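Local coordinates for protein LacI family transcription regulator (Bifidobacterium animalis subsp. lactis, PDB 4O5A) that probably regulates transcription as a LacI-family DNA-binding repressor or activator whose periplasmic-binding-protein-like domain senses a small effector, at residues A177-H191 with Y332-A344. Numbering follows the deposited sequence. Where two conformers were deposited one is given.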
loop_
_atom_site.group_PDB
_atom_site.type_symbol
_atom_site.label_atom_id
_atom_site.label_comp_id
_atom_site.label_asym_id
_atom_site.label_seq_id
_atom_site.Cartn_x
_atom_site.Cartn_y
_atom_site.Cartn_z
ATOM N N ALA A 177 0.647 -23.286 10.043
ATOM C CA ALA A 177 1.670 -23.797 9.121
ATOM C C ALA A 177 2.800 -22.794 8.937
ATOM O O ALA A 177 3.979 -23.129 9.067
ATOM C CB ALA A 177 1.055 -24.153 7.760
ATOM N N ALA A 178 2.438 -21.561 8.597
ATOM C CA ALA A 178 3.425 -20.500 8.429
ATOM C C ALA A 178 4.290 -20.319 9.683
ATOM O O ALA A 178 5.503 -20.093 9.586
ATOM C CB ALA A 178 2.726 -19.202 8.068
ATOM N N SER A 179 3.665 -20.406 10.855
ATOM C CA SER A 179 4.386 -20.273 12.119
ATOM C C SER A 179 5.478 -21.330 12.208
ATOM O O SER A 179 6.621 -21.026 12.561
ATOM C CB SER A 179 3.442 -20.426 13.315
ATOM O OG SER A 179 2.447 -19.413 13.324
ATOM N N GLY A 180 5.123 -22.566 11.871
ATOM C CA GLY A 180 6.077 -23.664 11.864
ATOM C C GLY A 180 7.230 -23.438 10.909
ATOM O O GLY A 180 8.385 -23.698 11.246
ATOM N N THR A 181 6.927 -22.935 9.718
ATOM C CA THR A 181 7.966 -22.719 8.721
ATOM C C THR A 181 8.990 -21.696 9.232
ATOM O O THR A 181 10.199 -21.893 9.077
ATOM C CB THR A 181 7.366 -22.249 7.382
ATOM O OG1 THR A 181 6.516 -23.285 6.861
ATOM C CG2 THR A 181 8.470 -21.970 6.382
HETATM N N MSE A 182 8.506 -20.621 9.850
HETATM C CA MSE A 182 9.388 -19.574 10.370
HETATM C C MSE A 182 10.202 -20.078 11.554
HETATM O O MSE A 182 11.408 -19.844 11.640
HETATM C CB MSE A 182 8.579 -18.350 10.766
HETATM C CG MSE A 182 8.078 -17.572 9.565
HETATM SE SE MSE A 182 7.156 -15.974 10.150
HETATM C CE MSE A 182 5.529 -16.787 10.753
ATOM N N ILE A 183 9.549 -20.785 12.462
ATOM C CA ILE A 183 10.244 -21.251 13.655
ATOM C C ILE A 183 11.273 -22.313 13.293
ATOM O O ILE A 183 12.371 -22.326 13.846
ATOM C CB ILE A 183 9.251 -21.777 14.711
ATOM C CG1 ILE A 183 8.335 -20.637 15.160
ATOM C CG2 ILE A 183 9.979 -22.384 15.901
ATOM C CD1 ILE A 183 7.095 -21.123 15.874
ATOM N N ARG A 184 10.941 -23.206 12.367
ATOM C CA ARG A 184 11.917 -24.224 11.976
ATOM C C ARG A 184 13.157 -23.597 11.330
ATOM O O ARG A 184 14.256 -24.097 11.505
ATOM C CB ARG A 184 11.293 -25.275 11.047
ATOM C CG ARG A 184 10.289 -26.191 11.726
ATOM C CD ARG A 184 9.939 -27.380 10.822
ATOM N NE ARG A 184 9.242 -26.921 9.619
ATOM C CZ ARG A 184 7.934 -26.684 9.561
ATOM N NH1 ARG A 184 7.182 -26.890 10.636
ATOM N NH2 ARG A 184 7.377 -26.246 8.431
ATOM N N HIS A 185 12.966 -22.506 10.585
ATOM C CA HIS A 185 14.064 -21.768 9.952
ATOM C C HIS A 185 14.989 -21.223 11.050
ATOM O O HIS A 185 16.214 -21.326 10.949
ATOM C CB HIS A 185 13.489 -20.630 9.092
ATOM C CG HIS A 185 14.515 -19.741 8.447
ATOM N ND1 HIS A 185 15.336 -20.166 7.420
ATOM C CD2 HIS A 185 14.802 -18.433 8.642
ATOM C CE1 HIS A 185 16.107 -19.161 7.036
ATOM N NE2 HIS A 185 15.799 -18.097 7.753
ATOM N N LEU A 186 14.402 -20.676 12.105
ATOM C CA LEU A 186 15.196 -20.168 13.221
ATOM C C LEU A 186 15.872 -21.306 13.978
ATOM O O LEU A 186 17.027 -21.178 14.386
ATOM C CB LEU A 186 14.349 -19.291 14.157
ATOM C CG LEU A 186 13.762 -18.032 13.492
ATOM C CD1 LEU A 186 12.889 -17.300 14.483
ATOM C CD2 LEU A 186 14.876 -17.113 12.997
ATOM N N ALA A 187 15.176 -22.432 14.138
ATOM C CA ALA A 187 15.746 -23.579 14.844
ATOM C C ALA A 187 16.953 -24.134 14.096
ATOM O O ALA A 187 17.972 -24.487 14.711
ATOM C CB ALA A 187 14.700 -24.670 15.025
ATOM N N LEU A 188 16.846 -24.199 12.771
ATOM C CA LEU A 188 17.933 -24.716 11.941
ATOM C C LEU A 188 19.189 -23.865 12.126
ATOM O O LEU A 188 20.313 -24.368 12.086
ATOM C CB LEU A 188 17.505 -24.681 10.475
ATOM C CG LEU A 188 18.620 -24.989 9.470
ATOM C CD1 LEU A 188 19.209 -26.351 9.731
ATOM C CD2 LEU A 188 18.112 -24.895 8.040
ATOM N N PHE A 189 18.969 -22.572 12.336
ATOM C CA PHE A 189 20.043 -21.610 12.550
ATOM C C PHE A 189 20.477 -21.543 14.013
ATOM O O PHE A 189 21.251 -20.665 14.386
ATOM C CB PHE A 189 19.605 -20.224 12.085
ATOM C CG PHE A 189 19.795 -19.983 10.612
ATOM C CD1 PHE A 189 20.736 -20.692 9.887
ATOM C CD2 PHE A 189 19.040 -19.021 9.960
ATOM C CE1 PHE A 189 20.909 -20.464 8.532
ATOM C CE2 PHE A 189 19.210 -18.784 8.605
ATOM C CZ PHE A 189 20.146 -19.504 7.891
ATOM N N GLY A 190 19.968 -22.461 14.834
ATOM C CA GLY A 190 20.419 -22.594 16.210
ATOM C C GLY A 190 19.861 -21.605 17.225
ATOM O O GLY A 190 20.406 -21.476 18.322
ATOM N N HIS A 191 18.779 -20.915 16.876
ATOM C CA HIS A 191 18.137 -19.983 17.808
ATOM C C HIS A 191 17.402 -20.740 18.913
ATOM O O HIS A 191 16.687 -21.713 18.640
ATOM C CB HIS A 191 17.216 -19.013 17.057
ATOM C CG HIS A 191 17.969 -18.086 16.155
ATOM N ND1 HIS A 191 18.507 -16.896 16.602
ATOM C CD2 HIS A 191 18.362 -18.220 14.868
ATOM C CE1 HIS A 191 19.157 -16.313 15.610
ATOM N NE2 HIS A 191 19.087 -17.097 14.547
ATOM N N TYR A 332 2.088 -20.257 0.811
ATOM C CA TYR A 332 2.980 -19.161 1.154
ATOM C C TYR A 332 4.412 -19.634 0.908
ATOM O O TYR A 332 4.650 -20.808 0.653
ATOM C CB TYR A 332 2.811 -18.809 2.632
ATOM C CG TYR A 332 3.138 -19.972 3.538
ATOM C CD1 TYR A 332 4.440 -20.237 3.932
ATOM C CD2 TYR A 332 2.140 -20.828 3.979
ATOM C CE1 TYR A 332 4.741 -21.321 4.741
ATOM C CE2 TYR A 332 2.432 -21.902 4.787
ATOM C CZ TYR A 332 3.732 -22.142 5.173
ATOM O OH TYR A 332 4.022 -23.219 5.979
ATOM N N GLU A 333 5.379 -18.733 1.044
ATOM C CA GLU A 333 6.776 -19.095 0.820
ATOM C C GLU A 333 7.638 -18.289 1.784
ATOM O O GLU A 333 7.428 -17.090 1.934
ATOM C CB GLU A 333 7.151 -18.762 -0.629
ATOM C CG GLU A 333 8.621 -18.932 -1.018
ATOM C CD GLU A 333 8.918 -18.315 -2.388
ATOM O OE1 GLU A 333 7.981 -17.755 -3.005
ATOM O OE2 GLU A 333 10.082 -18.375 -2.845
ATOM N N LEU A 334 8.594 -18.933 2.445
ATOM C CA LEU A 334 9.538 -18.158 3.250
ATOM C C LEU A 334 10.660 -17.743 2.317
ATOM O O LEU A 334 11.396 -18.601 1.799
ATOM C CB LEU A 334 10.114 -19.005 4.391
ATOM C CG LEU A 334 11.096 -18.255 5.303
ATOM C CD1 LEU A 334 10.408 -17.090 6.003
ATOM C CD2 LEU A 334 11.703 -19.212 6.315
ATOM N N ILE A 335 10.770 -16.448 2.060
ATOM C CA ILE A 335 11.840 -15.933 1.223
ATOM C C ILE A 335 13.025 -15.567 2.096
ATOM O O ILE A 335 12.988 -14.580 2.824
ATOM C CB ILE A 335 11.382 -14.704 0.439
ATOM C CG1 ILE A 335 10.143 -15.063 -0.384
ATOM C CG2 ILE A 335 12.513 -14.191 -0.447
ATOM C CD1 ILE A 335 9.544 -13.891 -1.120
ATOM N N GLU A 336 14.078 -16.368 1.998
ATOM C CA GLU A 336 15.263 -16.183 2.832
ATOM C C GLU A 336 16.137 -15.061 2.305
ATOM O O GLU A 336 16.566 -15.071 1.144
ATOM C CB GLU A 336 16.077 -17.473 2.912
ATOM C CG GLU A 336 15.378 -18.598 3.647
ATOM C CD GLU A 336 16.166 -19.896 3.601
ATOM O OE1 GLU A 336 17.393 -19.870 3.855
ATOM O OE2 GLU A 336 15.556 -20.945 3.303
ATOM N N ARG A 337 16.395 -14.087 3.166
ATOM C CA ARG A 337 17.239 -12.954 2.814
ATOM C C ARG A 337 18.353 -12.811 3.849
ATOM O O ARG A 337 18.577 -13.699 4.675
ATOM C CB ARG A 337 16.399 -11.665 2.669
ATOM C CG ARG A 337 15.279 -11.780 1.613
ATOM C CD ARG A 337 14.775 -10.434 1.111
ATOM N NE ARG A 337 13.737 -10.582 0.075
ATOM C CZ ARG A 337 12.424 -10.496 0.287
ATOM N NH1 ARG A 337 11.955 -10.274 1.512
ATOM N NH2 ARG A 337 11.572 -10.644 -0.735
ATOM N N ALA A 338 19.040 -11.683 3.817
ATOM C CA ALA A 338 20.245 -11.517 4.612
ATOM C C ALA A 338 20.008 -11.351 6.107
ATOM O O ALA A 338 20.944 -11.506 6.896
ATOM C CB ALA A 338 21.063 -10.352 4.072
ATOM N N SER A 339 18.774 -11.060 6.511
ATOM C CA SER A 339 18.506 -10.739 7.920
ATOM C C SER A 339 18.352 -11.948 8.858
ATOM O O SER A 339 18.120 -11.762 10.054
ATOM C CB SER A 339 17.270 -9.830 8.047
ATOM O OG SER A 339 16.087 -10.587 7.802
ATOM N N THR A 340 18.446 -13.173 8.341
ATOM C CA THR A 340 18.478 -14.345 9.226
ATOM C C THR A 340 19.772 -15.090 9.004
ATOM O O THR A 340 20.213 -15.234 7.862
ATOM C CB THR A 340 17.265 -15.302 9.042
ATOM O OG1 THR A 340 17.081 -15.582 7.653
ATOM C CG2 THR A 340 15.987 -14.657 9.574
ATOM N N ALA A 341 20.377 -15.544 10.099
ATOM C CA ALA A 341 21.667 -16.232 10.054
ATOM C C ALA A 341 21.847 -17.028 11.342
ATOM O O ALA A 341 21.008 -16.935 12.234
ATOM C CB ALA A 341 22.785 -15.197 9.877
ATOM N N PRO A 342 22.926 -17.832 11.455
ATOM C CA PRO A 342 23.063 -18.581 12.711
ATOM C C PRO A 342 23.067 -17.720 13.971
ATOM O O PRO A 342 23.504 -16.559 13.942
ATOM C CB PRO A 342 24.415 -19.278 12.543
ATOM C CG PRO A 342 24.469 -19.570 11.066
ATOM C CD PRO A 342 23.887 -18.306 10.437
ATOM N N ALA A 343 22.572 -18.295 15.066
ATOM C CA ALA A 343 22.439 -17.564 16.317
ATOM C C ALA A 343 23.800 -17.218 16.910
ATOM O O ALA A 343 24.731 -18.025 16.866
ATOM C CB ALA A 343 21.606 -18.355 17.308
ATOM N N ALA A 344 23.905 -16.007 17.456
ATOM C CA ALA A 344 25.122 -15.557 18.131
ATOM C C ALA A 344 25.510 -16.482 19.281
ATOM O O ALA A 344 24.645 -17.023 19.970
ATOM C CB ALA A 344 24.948 -14.127 18.636
HETATM O O HOH W 1 15.414 -22.499 6.029
#
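Tyr332, Leu334 and Thr340 meet one flank of helix 177-188 as edge strand 333-335 runs roughly along it, 33° between their directions and 9.3 Å between axes at closest approach. At the first end, Tyr332 lays a ring face against Ala178, whose CA makes a CH-pi contact, while its OH shares a hydrogen bond of 2.6 Å with Thr181 OG1, which lies at the ring edge. In the last turn of the helix, His185 is clamped between Leu334 CD2 over one face and Phe189 CD2 over the other. Its CG stands anti to the backbone N (chi1 177°), which carries the ring out to Thr340: NE2 donates to Thr340 OG1 across 2.8 Å, almost straight at 174° and within the ring plane. Thr340 OG1 is also hydrogen-bonded to Thr298 OG1 of strand 298-301. On the other ring nitrogen, a water sits 2.7 Å from His185 ND1. Where the Schellman motif with Gly190 as C-prime residue ends the helix, Phe189 spreads a face over the Ala341-Pro342 peptide, and Ala343 N donates to Phe189 O (2.8 Å). His191 NE2 donates a hydrogen bond to Ala341 O (3.0 Å), which is tilted from the ring plane, while Ala343 CB makes a CH-pi contact over one ring face; His191 ND1 is also hydrogen-bonded to Thr251 OG1. In this C-terminal lobe of the periplasmic-binding-protein-like fold, the NE2 donations imply that both histidines are protonated at NE2, fixing their ring orientations, while the bonds to Phe189 O and Ala341 O join 341-343 to the loop after the helix.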